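Local coordinates for competence/damage-inducible protein CinA (Agrobacterium tumefaciens, PDB 2A9S) that is of unassigned function but, as a CinA-family protein, probably deamidates nicotinamide mononucleotide, as related deamidases do, at residues Leu24-Ser29 with Arg99-Val104; Gly93-Ser98 with Lys129-Asn134; Gly122-Ala127 with Met140-Ile145; Gly80-Gln85 with Thr107-Pro112. One frame throughout, in Å; residues are numbered along the deposited sequence. Where two conformers were deposited one is given.

Contact 1 (Leu24-Ser29 with Arg99-Val104); sequences LGLMVS and RANFAV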
loop_
_atom_site.group_PDB
_atom_site.type_symbol
_atom_site.label_atom_id
_atom_site.label_comp_id
_atom_site.label_asym_id
_atom_site.label_seq_id
_atom_site.Cartn_x
_atom_site.Cartn_y
_atom_site.Cartn_z
ATOM N N LEU A 24 22.286 -6.513 6.480
ATOM C CA LEU A 24 22.698 -6.701 5.106
ATOM C C LEU A 24 22.615 -5.425 4.242
ATOM O O LEU A 24 23.143 -5.396 3.119
ATOM C CB LEU A 24 21.904 -7.870 4.481
ATOM C CG LEU A 24 22.199 -9.295 5.002
ATOM C CD1 LEU A 24 21.159 -10.301 4.510
ATOM C CD2 LEU A 24 23.596 -9.713 4.574
ATOM N N GLY A 25 21.970 -4.379 4.765
ATOM C CA GLY A 25 21.809 -3.101 4.056
ATOM C C GLY A 25 20.886 -3.238 2.857
ATOM O O GLY A 25 21.039 -2.537 1.852
ATOM N N LEU A 26 19.917 -4.138 2.954
ATOM C CA LEU A 26 19.025 -4.393 1.821
ATOM C C LEU A 26 17.653 -3.741 2.013
ATOM O O LEU A 26 17.152 -3.636 3.145
ATOM C CB LEU A 26 18.842 -5.898 1.611
ATOM C CG LEU A 26 20.132 -6.724 1.464
ATOM C CD1 LEU A 26 19.806 -8.204 1.585
ATOM C CD2 LEU A 26 20.929 -6.374 0.183
ATOM N N MET A 27 17.040 -3.363 0.897
ATOM C CA MET A 27 15.731 -2.738 0.930
ATOM C C MET A 27 14.793 -3.450 -0.028
ATOM O O MET A 27 15.242 -4.130 -0.978
ATOM C CB MET A 27 15.788 -1.247 0.593
ATOM C CG MET A 27 16.610 -0.407 1.605
ATOM S SD MET A 27 16.470 1.380 1.330
ATOM C CE MET A 27 14.960 1.659 2.258
ATOM N N VAL A 28 13.491 -3.273 0.225
ATOM C CA VAL A 28 12.450 -3.952 -0.530
ATOM C C VAL A 28 11.434 -2.947 -1.068
ATOM O O VAL A 28 11.175 -1.908 -0.431
ATOM C CB VAL A 28 11.717 -5.020 0.348
ATOM C CG1 VAL A 28 11.104 -4.387 1.589
ATOM C CG2 VAL A 28 10.659 -5.792 -0.481
ATOM N N SER A 29 10.856 -3.268 -2.209
ATOM C CA SER A 29 9.693 -2.536 -2.686
ATOM C C SER A 29 8.612 -3.534 -3.017
ATOM O O SER A 29 8.898 -4.698 -3.284
ATOM C CB SER A 29 10.019 -1.670 -3.897
ATOM O OG SER A 29 10.422 -2.448 -4.998
ATOM N N ARG A 99 14.603 2.315 -5.218
ATOM C CA ARG A 99 15.977 2.145 -4.772
ATOM C C ARG A 99 16.154 0.818 -4.062
ATOM O O ARG A 99 17.172 0.608 -3.421
ATOM C CB ARG A 99 16.399 3.291 -3.829
ATOM C CG ARG A 99 15.943 4.647 -4.281
ATOM C CD ARG A 99 16.714 5.728 -3.566
ATOM N NE ARG A 99 17.037 6.819 -4.485
ATOM C CZ ARG A 99 18.240 7.020 -5.019
ATOM N NH1 ARG A 99 19.264 6.222 -4.717
ATOM N NH2 ARG A 99 18.421 8.036 -5.854
ATOM N N ALA A 100 15.202 -0.104 -4.213
ATOM C CA ALA A 100 15.274 -1.374 -3.495
ATOM C C ALA A 100 16.252 -2.331 -4.159
ATOM O O ALA A 100 16.527 -2.240 -5.355
ATOM C CB ALA A 100 13.908 -2.032 -3.415
ATOM N N ASN A 101 16.761 -3.255 -3.358
ATOM C CA ASN A 101 17.451 -4.427 -3.864
ATOM C C ASN A 101 16.537 -5.544 -4.368
ATOM O O ASN A 101 16.927 -6.284 -5.273
ATOM C CB ASN A 101 18.359 -4.994 -2.789
ATOM C CG ASN A 101 19.262 -3.944 -2.198
ATOM O OD1 ASN A 101 18.910 -3.256 -1.239
ATOM N ND2 ASN A 101 20.442 -3.793 -2.802
ATOM N N PHE A 102 15.354 -5.694 -3.742
ATOM C CA PHE A 102 14.386 -6.748 -4.113
ATOM C C PHE A 102 13.004 -6.132 -4.291
ATOM O O PHE A 102 12.663 -5.177 -3.584
ATOM C CB PHE A 102 14.249 -7.805 -3.001
ATOM C CG PHE A 102 15.562 -8.432 -2.552
ATOM C CD1 PHE A 102 16.409 -9.054 -3.462
ATOM C CD2 PHE A 102 15.921 -8.402 -1.208
ATOM C CE1 PHE A 102 17.625 -9.626 -3.046
ATOM C CE2 PHE A 102 17.123 -8.965 -0.776
ATOM C CZ PHE A 102 17.976 -9.587 -1.689
ATOM N N ALA A 103 12.205 -6.675 -5.207
ATOM C CA ALA A 103 10.790 -6.279 -5.288
ATOM C C ALA A 103 9.944 -7.542 -5.248
ATOM O O ALA A 103 10.372 -8.622 -5.719
ATOM C CB ALA A 103 10.489 -5.465 -6.532
ATOM N N VAL A 104 8.781 -7.441 -4.625
ATOM C CA VAL A 104 7.807 -8.530 -4.688
ATOM C C VAL A 104 6.530 -7.957 -5.293
ATOM O O VAL A 104 6.096 -6.860 -4.903
ATOM C CB VAL A 104 7.539 -9.179 -3.283
ATOM C CG1 VAL A 104 7.081 -8.125 -2.238
ATOM C CG2 VAL A 104 6.570 -10.426 -3.418
HETATM O O HOH W 1 19.928 -0.963 -0.209
#

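Contact 2 (Gly93-Ser98 with Lys129-Asn134); sequences GALYRS and KARNGN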
loop_
_atom_site.group_PDB
_atom_site.type_symbol
_atom_site.label_atom_id
_atom_site.label_comp_id
_atom_site.label_asym_id
_atom_site.label_seq_id
_atom_site.Cartn_x
_atom_site.Cartn_y
_atom_site.Cartn_z
ATOM N N GLY A 93 9.196 -3.733 -12.886
ATOM C CA GLY A 93 8.846 -2.311 -12.724
ATOM C C GLY A 93 9.054 -1.761 -11.318
ATOM O O GLY A 93 9.600 -0.655 -11.137
ATOM N N ALA A 94 8.632 -2.529 -10.306
ATOM C CA ALA A 94 8.722 -2.046 -8.927
ATOM C C ALA A 94 10.169 -1.960 -8.481
ATOM O O ALA A 94 10.521 -1.131 -7.623
ATOM C CB ALA A 94 7.926 -2.931 -7.971
ATOM N N LEU A 95 11.003 -2.810 -9.065
ATOM C CA LEU A 95 12.396 -2.881 -8.712
ATOM C C LEU A 95 13.140 -1.697 -9.315
ATOM O O LEU A 95 13.822 -0.952 -8.597
ATOM C CB LEU A 95 13.011 -4.216 -9.177
ATOM C CG LEU A 95 14.476 -4.402 -8.803
ATOM C CD1 LEU A 95 14.700 -4.410 -7.306
ATOM C CD2 LEU A 95 15.026 -5.682 -9.492
ATOM N N TYR A 96 12.982 -1.488 -10.618
ATOM C CA TYR A 96 13.754 -0.452 -11.316
ATOM C C TYR A 96 13.122 0.958 -11.292
ATOM O O TYR A 96 13.738 1.925 -11.753
ATOM C CB TYR A 96 14.190 -0.919 -12.730
ATOM C CG TYR A 96 15.112 -2.134 -12.692
ATOM C CD1 TYR A 96 16.427 -2.026 -12.241
ATOM C CD2 TYR A 96 14.663 -3.390 -13.084
ATOM C CE1 TYR A 96 17.266 -3.139 -12.176
ATOM C CE2 TYR A 96 15.495 -4.504 -13.029
ATOM C CZ TYR A 96 16.786 -4.373 -12.572
ATOM O OH TYR A 96 17.612 -5.474 -12.526
ATOM N N ARG A 97 11.924 1.077 -10.711
ATOM C CA ARG A 97 11.364 2.376 -10.325
ATOM C C ARG A 97 11.462 2.623 -8.798
ATOM O O ARG A 97 10.633 3.332 -8.196
ATOM C CB ARG A 97 9.947 2.552 -10.865
ATOM C CG ARG A 97 9.943 2.652 -12.390
ATOM C CD ARG A 97 8.578 2.534 -12.978
ATOM N NE ARG A 97 8.605 2.413 -14.447
ATOM C CZ ARG A 97 7.676 2.918 -15.260
ATOM N NH1 ARG A 97 6.657 3.622 -14.784
ATOM N NH2 ARG A 97 7.771 2.733 -16.565
ATOM N N SER A 98 12.493 2.038 -8.183
ATOM C CA SER A 98 12.748 2.219 -6.764
ATOM C C SER A 98 14.237 2.138 -6.488
ATOM O O SER A 98 15.030 1.899 -7.424
ATOM C CB SER A 98 12.007 1.158 -5.952
ATOM O OG SER A 98 12.730 -0.061 -5.906
ATOM N N LYS A 129 11.851 -10.232 -7.663
ATOM C CA LYS A 129 13.046 -10.024 -8.496
ATOM C C LYS A 129 14.169 -9.307 -7.735
ATOM O O LYS A 129 13.905 -8.510 -6.841
ATOM C CB LYS A 129 12.680 -9.295 -9.780
ATOM C CG LYS A 129 13.827 -9.192 -10.791
ATOM C CD LYS A 129 13.368 -8.636 -12.110
ATOM C CE LYS A 129 14.558 -8.617 -13.071
ATOM N NZ LYS A 129 14.114 -8.349 -14.460
ATOM N N ALA A 130 15.418 -9.661 -8.050
ATOM C CA ALA A 130 16.607 -9.026 -7.456
ATOM C C ALA A 130 17.369 -8.290 -8.551
ATOM O O ALA A 130 17.213 -8.598 -9.727
ATOM C CB ALA A 130 17.505 -10.059 -6.838
ATOM N N ARG A 131 18.175 -7.312 -8.152
ATOM C CA ARG A 131 18.975 -6.503 -9.086
ATOM C C ARG A 131 19.910 -7.319 -9.997
ATOM O O ARG A 131 20.218 -6.890 -11.117
ATOM C CB ARG A 131 19.805 -5.474 -8.311
ATOM C CG ARG A 131 19.008 -4.407 -7.593
ATOM C CD ARG A 131 18.569 -3.340 -8.561
ATOM N NE ARG A 131 17.766 -2.323 -7.890
ATOM C CZ ARG A 131 17.322 -1.199 -8.449
ATOM N NH1 ARG A 131 17.648 -0.878 -9.700
ATOM N NH2 ARG A 131 16.577 -0.371 -7.726
ATOM N N ASN A 132 20.370 -8.476 -9.506
ATOM C CA ASN A 132 21.250 -9.380 -10.269
ATOM C C ASN A 132 20.502 -10.177 -11.349
ATOM O O ASN A 132 21.086 -11.023 -12.057
ATOM C CB ASN A 132 21.981 -10.335 -9.313
ATOM C CG ASN A 132 21.063 -11.390 -8.724
ATOM O OD1 ASN A 132 19.862 -11.436 -9.021
ATOM N ND2 ASN A 132 21.635 -12.274 -7.896
ATOM N N GLY A 133 19.203 -9.930 -11.460
ATOM C CA GLY A 133 18.375 -10.623 -12.448
ATOM C C GLY A 133 17.643 -11.862 -11.957
ATOM O O GLY A 133 16.716 -12.330 -12.627
ATOM N N ASN A 134 18.028 -12.398 -10.802
ATOM C CA ASN A 134 17.324 -13.576 -10.250
ATOM C C ASN A 134 15.818 -13.296 -10.026
ATOM O O ASN A 134 15.456 -12.285 -9.415
ATOM C CB ASN A 134 17.991 -14.047 -8.956
ATOM C CG ASN A 134 17.622 -15.486 -8.582
ATOM O OD1 ASN A 134 17.160 -16.271 -9.420
ATOM N ND2 ASN A 134 17.815 -15.831 -7.306
HETATM O O HOH W 2 16.483 1.839 -10.482
HETATM O O HOH W 3 17.169 -7.186 -14.597
HETATM O O HOH W 4 20.480 -4.369 -12.047
#

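Contact 3 (Gly122-Ala127 with Met140-Ile145); sequences GLVHLA and MRYGDI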
loop_
_atom_site.group_PDB
_atom_site.type_symbol
_atom_site.label_atom_id
_atom_site.label_comp_id
_atom_site.label_asym_id
_atom_site.label_seq_id
_atom_site.Cartn_x
_atom_site.Cartn_y
_atom_site.Cartn_z
ATOM N N GLY A 122 -9.112 -17.125 -5.790
ATOM C CA GLY A 122 -8.033 -17.749 -5.031
ATOM C C GLY A 122 -6.743 -17.989 -5.829
ATOM O O GLY A 122 -5.715 -18.367 -5.250
ATOM N N LEU A 123 -6.802 -17.784 -7.141
ATOM C CA LEU A 123 -5.625 -17.876 -7.993
ATOM C C LEU A 123 -4.791 -16.618 -7.822
ATOM O O LEU A 123 -5.303 -15.504 -7.994
ATOM C CB LEU A 123 -6.024 -17.984 -9.480
ATOM C CG LEU A 123 -4.870 -17.779 -10.465
ATOM C CD1 LEU A 123 -3.856 -18.900 -10.395
ATOM C CD2 LEU A 123 -5.387 -17.600 -11.883
ATOM N N VAL A 124 -3.512 -16.770 -7.494
ATOM C CA VAL A 124 -2.669 -15.598 -7.282
ATOM C C VAL A 124 -1.310 -15.909 -7.909
ATOM O O VAL A 124 -0.764 -16.990 -7.688
ATOM C CB VAL A 124 -2.463 -15.267 -5.769
ATOM C CG1 VAL A 124 -1.456 -14.074 -5.581
ATOM C CG2 VAL A 124 -3.790 -14.984 -5.045
ATOM N N HIS A 125 -0.792 -14.970 -8.682
ATOM C CA HIS A 125 0.556 -15.075 -9.235
ATOM C C HIS A 125 1.460 -14.147 -8.418
ATOM O O HIS A 125 1.128 -12.975 -8.228
ATOM C CB HIS A 125 0.565 -14.677 -10.709
ATOM C CG HIS A 125 0.015 -15.748 -11.612
ATOM N ND1 HIS A 125 0.757 -16.843 -11.998
ATOM C CD2 HIS A 125 -1.220 -15.927 -12.131
ATOM C CE1 HIS A 125 0.018 -17.635 -12.751
ATOM N NE2 HIS A 125 -1.183 -17.097 -12.860
ATOM N N LEU A 126 2.573 -14.694 -7.926
ATOM C CA LEU A 126 3.533 -13.913 -7.139
ATOM C C LEU A 126 4.883 -14.003 -7.823
ATOM O O LEU A 126 5.283 -15.080 -8.327
ATOM C CB LEU A 126 3.648 -14.420 -5.689
ATOM C CG LEU A 126 2.394 -14.476 -4.817
ATOM C CD1 LEU A 126 1.686 -15.831 -4.983
ATOM C CD2 LEU A 126 2.767 -14.240 -3.369
ATOM N N ALA A 127 5.607 -12.881 -7.814
ATOM C CA ALA A 127 6.953 -12.856 -8.411
ATOM C C ALA A 127 7.827 -11.980 -7.534
ATOM O O ALA A 127 7.391 -10.924 -7.057
ATOM C CB ALA A 127 6.912 -12.324 -9.832
ATOM N N MET A 140 -0.178 -19.668 -6.982
ATOM C CA MET A 140 -0.920 -20.238 -5.870
ATOM C C MET A 140 -2.383 -20.339 -6.235
ATOM O O MET A 140 -2.905 -19.522 -7.015
ATOM C CB MET A 140 -0.741 -19.416 -4.597
ATOM C CG MET A 140 0.728 -19.184 -4.237
ATOM S SD MET A 140 1.642 -20.736 -3.889
ATOM C CE MET A 140 1.025 -21.137 -2.318
ATOM N N ARG A 141 -3.020 -21.368 -5.677
ATOM C CA ARG A 141 -4.471 -21.572 -5.806
ATOM C C ARG A 141 -5.001 -21.815 -4.411
ATOM O O ARG A 141 -5.026 -22.940 -3.912
ATOM C CB ARG A 141 -4.760 -22.738 -6.747
ATOM C CG ARG A 141 -4.447 -22.357 -8.177
ATOM C CD ARG A 141 -4.309 -23.547 -9.136
ATOM N NE ARG A 141 -4.039 -23.009 -10.465
ATOM C CZ ARG A 141 -4.971 -22.660 -11.355
ATOM N NH1 ARG A 141 -6.258 -22.807 -11.095
ATOM N NH2 ARG A 141 -4.608 -22.160 -12.530
ATOM N N TYR A 142 -5.382 -20.744 -3.741
ATOM C CA TYR A 142 -5.753 -20.846 -2.346
ATOM C C TYR A 142 -7.179 -21.374 -2.191
ATOM O O TYR A 142 -7.575 -21.754 -1.106
ATOM C CB TYR A 142 -5.637 -19.470 -1.670
ATOM C CG TYR A 142 -4.227 -18.891 -1.658
ATOM C CD1 TYR A 142 -3.205 -19.488 -0.891
ATOM C CD2 TYR A 142 -3.926 -17.739 -2.379
ATOM C CE1 TYR A 142 -1.917 -18.937 -0.859
ATOM C CE2 TYR A 142 -2.661 -17.179 -2.342
ATOM C CZ TYR A 142 -1.658 -17.783 -1.590
ATOM O OH TYR A 142 -0.409 -17.213 -1.570
ATOM N N GLY A 143 -7.940 -21.379 -3.285
ATOM C CA GLY A 143 -9.338 -21.822 -3.239
ATOM C C GLY A 143 -10.312 -20.703 -2.955
ATOM O O GLY A 143 -9.919 -19.566 -2.679
ATOM N N ASP A 144 -11.598 -21.027 -2.999
ATOM C CA ASP A 144 -12.628 -20.032 -2.792
ATOM C C ASP A 144 -12.875 -19.919 -1.279
ATOM O O ASP A 144 -13.942 -20.305 -0.775
ATOM C CB ASP A 144 -13.876 -20.472 -3.550
ATOM C CG ASP A 144 -14.941 -19.391 -3.643
ATOM O OD1 ASP A 144 -14.687 -18.194 -3.357
ATOM O OD2 ASP A 144 -16.072 -19.766 -4.035
ATOM N N ILE A 145 -11.894 -19.369 -0.559
ATOM C CA ILE A 145 -11.903 -19.408 0.907
ATOM C C ILE A 145 -12.223 -18.099 1.637
ATOM O O ILE A 145 -12.241 -18.060 2.888
ATOM C CB ILE A 145 -10.574 -19.925 1.473
ATOM C CG1 ILE A 145 -9.397 -19.078 0.952
ATOM C CG2 ILE A 145 -10.408 -21.411 1.163
ATOM C CD1 ILE A 145 -8.088 -19.322 1.753
#

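Contact 4 (Gly80-Gln85 with Thr107-Pro112); sequences GAVSRQ and TGIAGP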
loop_
_atom_site.group_PDB
_atom_site.type_symbol
_atom_site.label_atom_id
_atom_site.label_comp_id
_atom_site.label_asym_id
_atom_site.label_seq_id
_atom_site.Cartn_x
_atom_site.Cartn_y
_atom_site.Cartn_z
ATOM N N GLY A 80 -3.588 -11.303 -19.506
ATOM C CA GLY A 80 -4.519 -10.881 -18.454
ATOM C C GLY A 80 -3.744 -10.232 -17.318
ATOM O O GLY A 80 -2.522 -10.387 -17.234
ATOM N N ALA A 81 -4.464 -9.504 -16.467
ATOM C CA ALA A 81 -3.893 -8.855 -15.286
ATOM C C ALA A 81 -3.410 -9.917 -14.323
ATOM O O ALA A 81 -2.380 -9.750 -13.680
ATOM C CB ALA A 81 -4.923 -7.946 -14.618
ATOM N N VAL A 82 -4.171 -11.010 -14.237
ATOM C CA VAL A 82 -3.800 -12.165 -13.396
ATOM C C VAL A 82 -3.069 -13.210 -14.235
ATOM O O VAL A 82 -3.691 -14.096 -14.875
ATOM C CB VAL A 82 -5.026 -12.785 -12.682
ATOM C CG1 VAL A 82 -4.593 -13.996 -11.806
ATOM C CG2 VAL A 82 -5.730 -11.735 -11.838
ATOM N N SER A 83 -1.746 -13.112 -14.245
ATOM C CA SER A 83 -0.911 -14.012 -15.055
ATOM C C SER A 83 0.528 -13.979 -14.559
ATOM O O SER A 83 0.964 -13.013 -13.912
ATOM C CB SER A 83 -0.966 -13.598 -16.549
ATOM O OG SER A 83 -0.291 -12.369 -16.813
ATOM N N ARG A 84 1.273 -15.027 -14.886
ATOM C CA ARG A 84 2.697 -15.085 -14.606
ATOM C C ARG A 84 3.403 -13.873 -15.244
ATOM O O ARG A 84 4.213 -13.204 -14.592
ATOM C CB ARG A 84 3.244 -16.419 -15.137
ATOM C CG ARG A 84 4.731 -16.574 -15.037
ATOM C CD ARG A 84 5.207 -17.745 -15.892
ATOM N NE ARG A 84 6.662 -17.786 -15.874
ATOM C CZ ARG A 84 7.446 -17.222 -16.793
ATOM N NH1 ARG A 84 6.908 -16.579 -17.831
ATOM N NH2 ARG A 84 8.768 -17.300 -16.674
ATOM N N GLN A 85 3.045 -13.573 -16.493
ATOM C CA GLN A 85 3.656 -12.475 -17.244
ATOM C C GLN A 85 3.450 -11.091 -16.614
ATOM O O GLN A 85 4.391 -10.293 -16.543
ATOM C CB GLN A 85 3.169 -12.479 -18.702
ATOM C CG GLN A 85 3.640 -13.716 -19.497
ATOM C CD GLN A 85 2.774 -14.984 -19.271
ATOM O OE1 GLN A 85 1.788 -14.986 -18.503
ATOM N NE2 GLN A 85 3.150 -16.069 -19.957
ATOM N N THR A 107 -0.472 -10.471 -8.138
ATOM C CA THR A 107 -1.666 -10.167 -8.900
ATOM C C THR A 107 -2.575 -11.401 -8.821
ATOM O O THR A 107 -2.119 -12.529 -9.111
ATOM C CB THR A 107 -1.385 -9.773 -10.390
ATOM O OG1 THR A 107 -2.636 -9.522 -11.047
ATOM C CG2 THR A 107 -0.614 -10.840 -11.152
ATOM N N GLY A 108 -3.801 -11.202 -8.339
ATOM C CA GLY A 108 -4.690 -12.364 -8.161
ATOM C C GLY A 108 -6.148 -12.001 -8.032
ATOM O O GLY A 108 -6.519 -10.823 -8.208
ATOM N N ILE A 109 -6.959 -13.024 -7.708
ATOM C CA ILE A 109 -8.401 -12.873 -7.586
ATOM C C ILE A 109 -8.823 -13.178 -6.157
ATOM O O ILE A 109 -8.904 -14.341 -5.775
ATOM C CB ILE A 109 -9.163 -13.812 -8.552
ATOM C CG1 ILE A 109 -8.650 -13.581 -9.974
ATOM C CG2 ILE A 109 -10.654 -13.563 -8.430
ATOM C CD1 ILE A 109 -9.069 -14.662 -10.991
ATOM N N ALA A 110 -9.063 -12.134 -5.372
ATOM C CA ALA A 110 -9.437 -12.335 -3.955
ATOM C C ALA A 110 -10.924 -12.688 -3.801
ATOM O O ALA A 110 -11.342 -13.245 -2.781
ATOM C CB ALA A 110 -9.039 -11.110 -3.083
ATOM N N GLY A 111 -11.701 -12.397 -4.840
ATOM C CA GLY A 111 -13.132 -12.631 -4.809
ATOM C C GLY A 111 -13.840 -11.682 -3.857
ATOM O O GLY A 111 -13.195 -10.783 -3.245
ATOM N N PRO A 112 -15.158 -11.877 -3.671
ATOM C CA PRO A 112 -16.000 -13.003 -4.092
ATOM C C PRO A 112 -16.217 -13.080 -5.620
ATOM O O PRO A 112 -16.392 -14.186 -6.157
ATOM C CB PRO A 112 -17.313 -12.717 -3.345
ATOM C CG PRO A 112 -17.359 -11.243 -3.286
ATOM C CD PRO A 112 -15.954 -10.860 -2.957
#

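Contact 1 (Leu24-Ser29 with Arg99-Val104)
N101 and M27 illustrate how a side-chain amide can continue the work of a parallel strand pair just before the pairing turns regular. With chi1 at -51°, CG of N101 lies beside its own backbone N, and OD1 receives the N-H of M27 at 2.8 Å, in the carbonyl plane and on a lone pair. A water donates to the same OD1 and to G25 O, tying the amide to the glycine of a Schellman motif at the end of helix 8-24. L26 crosses the amide at about a right angle, its CD2 3.8 Å from N101 CG. The other branch, CD1, comes obliquely to the F102 ring, 3.7 Å from CE2. The A100 methyl points toward the other segment, CB 3.5 Å from M27 O. From there backbone bonds take over, F102 N to M27 O, S29 N to F102 O and V104 N to S29 O. S29 OG, hydrogen-bonded to A94 O of helix 84-96, lies 3.4 Å from A103 CB. The F102 ring also meets F21, and L165 of helix 147-167 covers it. Chemically, one amide oxygen takes two donors, the M27 N-H and a water, so a side chain supplies the acceptor for that backbone N-H.

Contact 2 (Gly93-Ser98 with Lys129-Asn134)
The R131 guanidinium and the Y96 ring, the latter in one of its two conformers, stand almost perpendicular, their planes 88° apart, and the two side chains slide past each other in opposite directions. One face of the guanidinium lies over the backbone of L95. L95 O is 2.9 Å from R131 NH2, but the angle is too poor for a hydrogen bond. At the guanidinium edge, S98 O accepts from R131 NH2 at 2.8 Å. The oxygen lies in the guanidinium plane, whereas the donor stands 48° out of the S98 carbonyl plane. A water at the same edge accepts from NH1 and donates to Y96 O.

The Y96 ring carries L95 CD2 over one face, 3.7 Å above the plane and displaced toward the rim. K129 CE lies at its edge, 4.2 Å from CE2, and a water joins the Y96 hydroxyl to R131 O. The bend of R131 at chi2 (-79°) turns its chain back along the end of the helix. L95, with CG anti to the backbone N, drives CD2 to 3.6 Å from A130 C and 3.9 Å from K129 CG.

R131 is the second residue of the type I turn from A130 to G133, and its NE bonds to A100 O in the chain leading into strand 102-108. The contact therefore sets the C-terminal turn of helix 84-96 against the tip of the hairpin formed by strands 123-130 and 135-141, while L95 and A94 also touch A103 of strand 102-108.

Contact 3 (Gly122-Ala127 with Met140-Ile145)
V124 and M140 form a hydrogen-bonded pair in an antiparallel beta hairpin, the one that brings strand 135-141 to an edge of the five-stranded mixed sheet. Backbone bonds run both ways between them: M140 N reaches V124 O at 2.8 Å, close to the axis of that carbonyl, and V124 N returns to M140 O at 2.9 Å. Next to it L123 and R141 make a non-hydrogen-bonded pair. Past the strand end, Y142 N still bonds to G122 O at 2.8 Å, but from above the carbonyl plane, 44° out of it, as the chain begins to leave the sheet. G122 lies close against G143, its CA making a CA-H...O contact with G143 O.

Apolar contacts gather on the face that carries V124, L126 and M140. L126 crosses M140 obliquely, its CD1 3.6 Å from M140 CG. The Y142 ring meets this group in two ways: M140 CB lies over one of its faces, while V124 CG2 comes in at its edge, 3.7 Å from CE2. Helix 147-167 covers this side, and its T157 is hydrogen-bonded to the Y142 hydroxyl.

On the opposite face the meeting is between an alkyl group and a charged one. L123 and R141 lie side by side and point the same way. The R141 chain stays extended from CG to NE, and E139 forms a salt bridge with NE. A leucine methyl meets the flat end of the arginine: L123 CD1 sits 3.8 Å above one guanidinium face, displaced toward its rim and 4.0 Å from NH2.

Contact 4 (Gly80-Gln85 with Thr107-Pro112)
T107 and A81 meet where the end of strand 102-108 passes the turn that leads into helix 84-96, a helix whose N-cap is S83. The tight part centres on one carbonyl. T107 OG1 donates to A81 O at 2.7 Å, standing 55° out of the carbonyl plane. The hydroxyl reaches it because chi1 is 179°, which turns OG1 anti to the threonine N and leaves CG2 between the backbone N and the carbonyl carbon. That methyl therefore also presses on the same oxygen, 3.3 Å from A81 O, and reaches to 3.9 Å from S83 O. A hydrogen bond and a methyl from one buried side chain thus both act on the A81 carbonyl, two residues before the cap.

The looser side is built by V82, which is partly exposed, as is I109. V82 spreads its branches along the strand end: CG1 lies 3.9 Å from T107 O, and CG2 approaches G108 O at 3.8 Å and I109 CG1 at 3.9 Å. These are ordinary van der Waals distances with no polar bond among them. L123 and H125 of strand 123-130 also touch V82. Beyond I109, the segment 107-112 runs away from the turn, and P112, after a cis peptide bond, packs on A47 of the second subunit. The cap itself is tied back into the turn: S83 OG donates to G80 O at 3.0 Å and is also bonded to T86 N in the helix.

The four contacts fall into two pairs at opposite ends of one sheet. Contacts 1 and 2 have centres about 8 Å apart and are joined along the sheet by A103 O to K129 N (2.9 Å), a probable hydrogen bond. Contacts 3 and 4, also about 8 Å apart between centres, share probable bonds from G122 N to I109 O and from H125 N to T107 O. Strands 102-108 and 123-130 run between the pairs: the centres of contacts 1 and 3 are about 24 Å apart. Helix 84-96 is the second link, starting in contact 4 and ending in contact 2; the nearest atoms of contacts 2 and 4 are about 9 Å apart.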